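Local coordinates for protein ADP-dependent L-serine kinase SerK (Thermococcus kodakarensis KOD1, PDB 5X0E) that uses ADP to phosphorylate free L-serine, yielding O-phospho-L-serine and AMP, the first step from L-serine to L-cysteine, at residues A[27-32]-A[216-221]. The protein carries 1 engineered substitution. Numbering follows the deposited sequence.
Sequences KPHAQL and EVYSPK. Engineered in segment 27-32: Ala30 (natural residue Glu). With SEP (phosphoserine), chain C.
Tyr218 holds His29 and Gln31 with its backbone N and O, forming a single parallel beta bridge opposite Ala30, a compact example of how two loops distant in sequence can together wall an active site. Its N donates an almost straight bond to His29 O (2.7 Å, 174° at the hydrogen), and its O accepts from Gln31 N at 2.9 Å. The bridge ties a loop of the ParB-like N-terminal domain to the loop running from helix 205-213 to strand 224-226. Position 30, engineered from glutamate to alanine, is the inferred active-site residue; the CB of Ala30 points away from the partner loop yet still touches Ser219 O.

Gln31 points toward the partner loop. Its CB rests on Pro220 CG (3.7 Å); CG, beside the backbone N (chi1 -71°), touches Tyr218 O and meets Val217 CG2 at 4.0 Å. The chain then extends, bringing OE1 to 3.5 Å from Ser219 CA and near Pro220 CD.

On the ligand side, the His29 ring has Tyr218 CD2 at its edge, while its NE2 is hydrogen-bonded to Thr223 OG1, which also binds phosphoserine. Lys221 NZ bonds to O1P of phosphoserine at 2.9 Å and, weakly, to O2P; Glu4 and Glu36 also hold this ammonium. One water links both loops to product: it accepts from Lys221 N at 2.7 Å and hydrogen-bonds to Gln31 O and phosphoserine O2P.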
ATOM      1  N   LYS A  27       0.654   1.324  15.380  1.00 15.44           N
ATOM      2  CA  LYS A  27       1.518   0.199  15.025  1.00 16.27           C
ATOM      3  C   LYS A  27       1.418  -0.080  13.516  1.00 14.93           C
ATOM      4  O   LYS A  27       0.329  -0.372  13.014  1.00 14.02           O
ATOM      5  CB  LYS A  27       1.081  -1.026  15.836  1.00 18.59           C
ATOM      6  CG  LYS A  27       2.144  -2.081  15.980  1.00 21.38           C
ATOM      7  CD  LYS A  27       1.805  -3.087  17.069  1.00 23.51           C
ATOM      8  CE  LYS A  27       3.031  -3.925  17.386  1.00 25.45           C
ATOM      9  NZ  LYS A  27       2.680  -5.073  18.261  1.00 26.68           N
ATOM     10  N   PRO A  28       2.551   0.013  12.781  1.00 14.72           N
ATOM     11  CA  PRO A  28       2.487  -0.271  11.346  1.00 13.79           C
ATOM     12  C   PRO A  28       2.376  -1.777  11.099  1.00 13.38           C
ATOM     13  O   PRO A  28       2.833  -2.569  11.921  1.00 13.31           O
ATOM     14  CB  PRO A  28       3.810   0.288  10.834  1.00 13.94           C
ATOM     15  CG  PRO A  28       4.745   0.092  11.968  1.00 14.32           C
ATOM     16  CD  PRO A  28       3.927   0.337  13.207  1.00 14.27           C
ATOM     17  N   HIS A  29       1.654  -2.166  10.058  1.00 12.85           N
ATOM     18  CA  HIS A  29       1.723  -3.516   9.493  1.00 12.70           C
ATOM     19  C   HIS A  29       2.436  -3.665   8.139  1.00 12.34           C
ATOM     20  O   HIS A  29       2.525  -4.773   7.623  1.00 12.55           O
ATOM     21  CB  HIS A  29       0.312  -4.133   9.476  1.00 12.82           C
ATOM     22  CG  HIS A  29      -0.597  -3.627   8.396  1.00 12.92           C
ATOM     23  ND1 HIS A  29      -1.533  -2.645   8.621  1.00 13.00           N
ATOM     24  CD2 HIS A  29      -0.771  -4.025   7.111  1.00 13.32           C
ATOM     25  CE1 HIS A  29      -2.226  -2.434   7.515  1.00 13.15           C
ATOM     26  NE2 HIS A  29      -1.776  -3.252   6.579  1.00 13.36           N
ATOM     27  N   ALA A  30       2.990  -2.578   7.599  1.00 11.96           N
ATOM     28  CA  ALA A  30       3.559  -2.573   6.243  1.00 11.59           C
ATOM     29  C   ALA A  30       4.739  -1.619   6.126  1.00 11.27           C
ATOM     30  O   ALA A  30       4.860  -0.649   6.890  1.00 11.45           O
ATOM     31  CB  ALA A  30       2.493  -2.208   5.214  1.00 11.51           C
ATOM     32  N   GLN A  31       5.593  -1.907   5.154  1.00 11.02           N
ATOM     33  CA  GLN A  31       6.672  -1.020   4.739  1.00 10.87           C
ATOM     34  C   GLN A  31       6.177   0.187   3.925  1.00 11.00           C
ATOM     35  O   GLN A  31       4.996   0.268   3.561  1.00 10.63           O
ATOM     36  CB  GLN A  31       7.675  -1.817   3.911  1.00 11.13           C
ATOM     37  CG  GLN A  31       8.479  -2.809   4.733  1.00 11.11           C
ATOM     38  CD  GLN A  31       9.319  -3.715   3.875  1.00 11.14           C
ATOM     39  OE1 GLN A  31       8.909  -4.121   2.791  1.00 11.45           O
ATOM     40  NE2 GLN A  31      10.500  -4.048   4.359  1.00 11.09           N
ATOM     41  N   LEU A  32       7.107   1.097   3.619  1.00 11.60           N
ATOM     42  CA  LEU A  32       6.836   2.346   2.881  1.00 12.13           C
ATOM     43  C   LEU A  32       7.385   2.357   1.462  1.00 12.25           C
ATOM     44  O   LEU A  32       8.349   1.670   1.168  1.00 11.88           O
ATOM     45  CB  LEU A  32       7.461   3.534   3.637  1.00 12.65           C
ATOM     46  CG  LEU A  32       7.145   3.623   5.138  1.00 12.82           C
ATOM     47  CD1 LEU A  32       7.726   4.901   5.727  1.00 13.02           C
ATOM     48  CD2 LEU A  32       5.647   3.538   5.395  1.00 13.10           C
ATOM     49  N   GLU A 216       5.953  -8.054  13.078  1.00 23.89           N
ATOM     50  CA  GLU A 216       6.454  -8.143  11.705  1.00 22.30           C
ATOM     51  C   GLU A 216       5.683  -7.155  10.823  1.00 19.89           C
ATOM     52  O   GLU A 216       4.611  -6.684  11.201  1.00 19.91           O
ATOM     53  CB  GLU A 216       6.307  -9.584  11.187  1.00 22.84           C
ATOM     54  CG  GLU A 216       7.276 -10.578  11.828  1.00 24.40           C
ATOM     55  CD  GLU A 216       6.870 -12.041  11.648  1.00 23.95           C
ATOM     56  N   VAL A 217       6.244  -6.830   9.664  1.00 17.39           N
ATOM     57  CA  VAL A 217       5.545  -6.011   8.655  1.00 15.62           C
ATOM     58  C   VAL A 217       5.496  -6.707   7.291  1.00 14.27           C
ATOM     59  O   VAL A 217       6.302  -7.578   6.978  1.00 12.90           O
ATOM     60  CB  VAL A 217       6.143  -4.584   8.492  1.00 15.52           C
ATOM     61  CG1 VAL A 217       5.886  -3.758   9.750  1.00 15.65           C
ATOM     62  CG2 VAL A 217       7.631  -4.618   8.163  1.00 15.66           C
ATOM     63  N   TYR A 218       4.486  -6.330   6.519  1.00 13.19           N
ATOM     64  CA  TYR A 218       4.326  -6.781   5.158  1.00 12.72           C
ATOM     65  C   TYR A 218       5.128  -5.855   4.251  1.00 11.58           C
ATOM     66  O   TYR A 218       5.602  -4.788   4.683  1.00 11.29           O
ATOM     67  CB  TYR A 218       2.864  -6.699   4.742  1.00 13.25           C
ATOM     68  CG  TYR A 218       1.935  -7.770   5.243  1.00 13.77           C
ATOM     69  CD1 TYR A 218       1.971  -9.064   4.721  1.00 13.93           C
ATOM     70  CD2 TYR A 218       0.938  -7.465   6.164  1.00 14.43           C
ATOM     71  CE1 TYR A 218       1.072 -10.036   5.142  1.00 14.45           C
ATOM     72  CE2 TYR A 218       0.033  -8.419   6.585  1.00 14.96           C
ATOM     73  CZ  TYR A 218       0.094  -9.705   6.072  1.00 14.68           C
ATOM     74  OH  TYR A 218      -0.825 -10.628   6.497  1.00 14.60           O
ATOM     75  N   SER A 219       5.252  -6.255   2.985  1.00 10.43           N
ATOM     76  CA  SER A 219       5.737  -5.356   1.948  1.00  9.94           C
ATOM     77  C   SER A 219       4.725  -4.213   1.756  1.00  9.80           C
ATOM     78  O   SER A 219       3.566  -4.326   2.205  1.00  9.48           O
ATOM     79  CB  SER A 219       6.008  -6.097   0.633  1.00  9.79           C
ATOM     80  OG  SER A 219       4.815  -6.424  -0.035  1.00  9.52           O
ATOM     81  N   PRO A 220       5.154  -3.108   1.117  1.00  9.39           N
ATOM     82  CA  PRO A 220       4.258  -1.948   1.052  1.00  9.59           C
ATOM     83  C   PRO A 220       2.940  -2.224   0.326  1.00  9.71           C
ATOM     84  O   PRO A 220       2.887  -3.041  -0.604  1.00  9.63           O
ATOM     85  CB  PRO A 220       5.091  -0.886   0.315  1.00  9.41           C
ATOM     86  CG  PRO A 220       6.508  -1.317   0.488  1.00  9.64           C
ATOM     87  CD  PRO A 220       6.462  -2.821   0.510  1.00  9.57           C
ATOM     88  N   LYS A 221       1.886  -1.556   0.786  1.00 10.16           N
ATOM     89  CA  LYS A 221       0.567  -1.577   0.148  1.00 10.05           C
ATOM     90  C   LYS A 221      -0.058  -2.962   0.064  1.00  9.97           C
ATOM     91  O   LYS A 221      -0.878  -3.217  -0.816  1.00 10.14           O
ATOM     92  CB  LYS A 221       0.626  -0.943  -1.254  1.00 10.29           C
ATOM     93  CG  LYS A 221       1.210   0.455  -1.307  1.00 10.44           C
ATOM     94  CD  LYS A 221       0.352   1.434  -0.531  1.00 10.72           C
ATOM     95  CE  LYS A 221       0.794   2.871  -0.745  1.00 11.03           C
ATOM     96  NZ  LYS A 221      -0.125   3.844  -0.076  1.00 11.03           N
TER
HETATM   97  N   SEP C 302      -3.137  -0.375   4.262  1.00  8.52           N
HETATM   98  CA  SEP C 302      -3.480   0.647   3.232  1.00  8.52           C
HETATM   99  CB  SEP C 302      -2.442   0.653   2.116  1.00  8.47           C
HETATM  100  OG  SEP C 302      -1.176   0.985   2.678  1.00  8.46           O
HETATM  101  C   SEP C 302      -4.874   0.414   2.729  1.00  8.83           C
HETATM  102  O   SEP C 302      -5.251   0.878   1.646  1.00  8.85           O
HETATM  103  OXT SEP C 302      -5.674  -0.245   3.405  1.00  8.88           O
HETATM  104  P   SEP C 302      -0.840   2.502   3.131  1.00  8.37           P
HETATM  105  O1P SEP C 302      -1.765   3.352   2.292  1.00  8.09           O
HETATM  106  O2P SEP C 302       0.644   2.583   2.829  1.00  8.30           O
HETATM  107  O3P SEP C 302      -1.135   2.509   4.609  1.00  8.45           O
HETATM  108  O   HOH W   1       2.066   0.286   2.783  1.00 10.98           O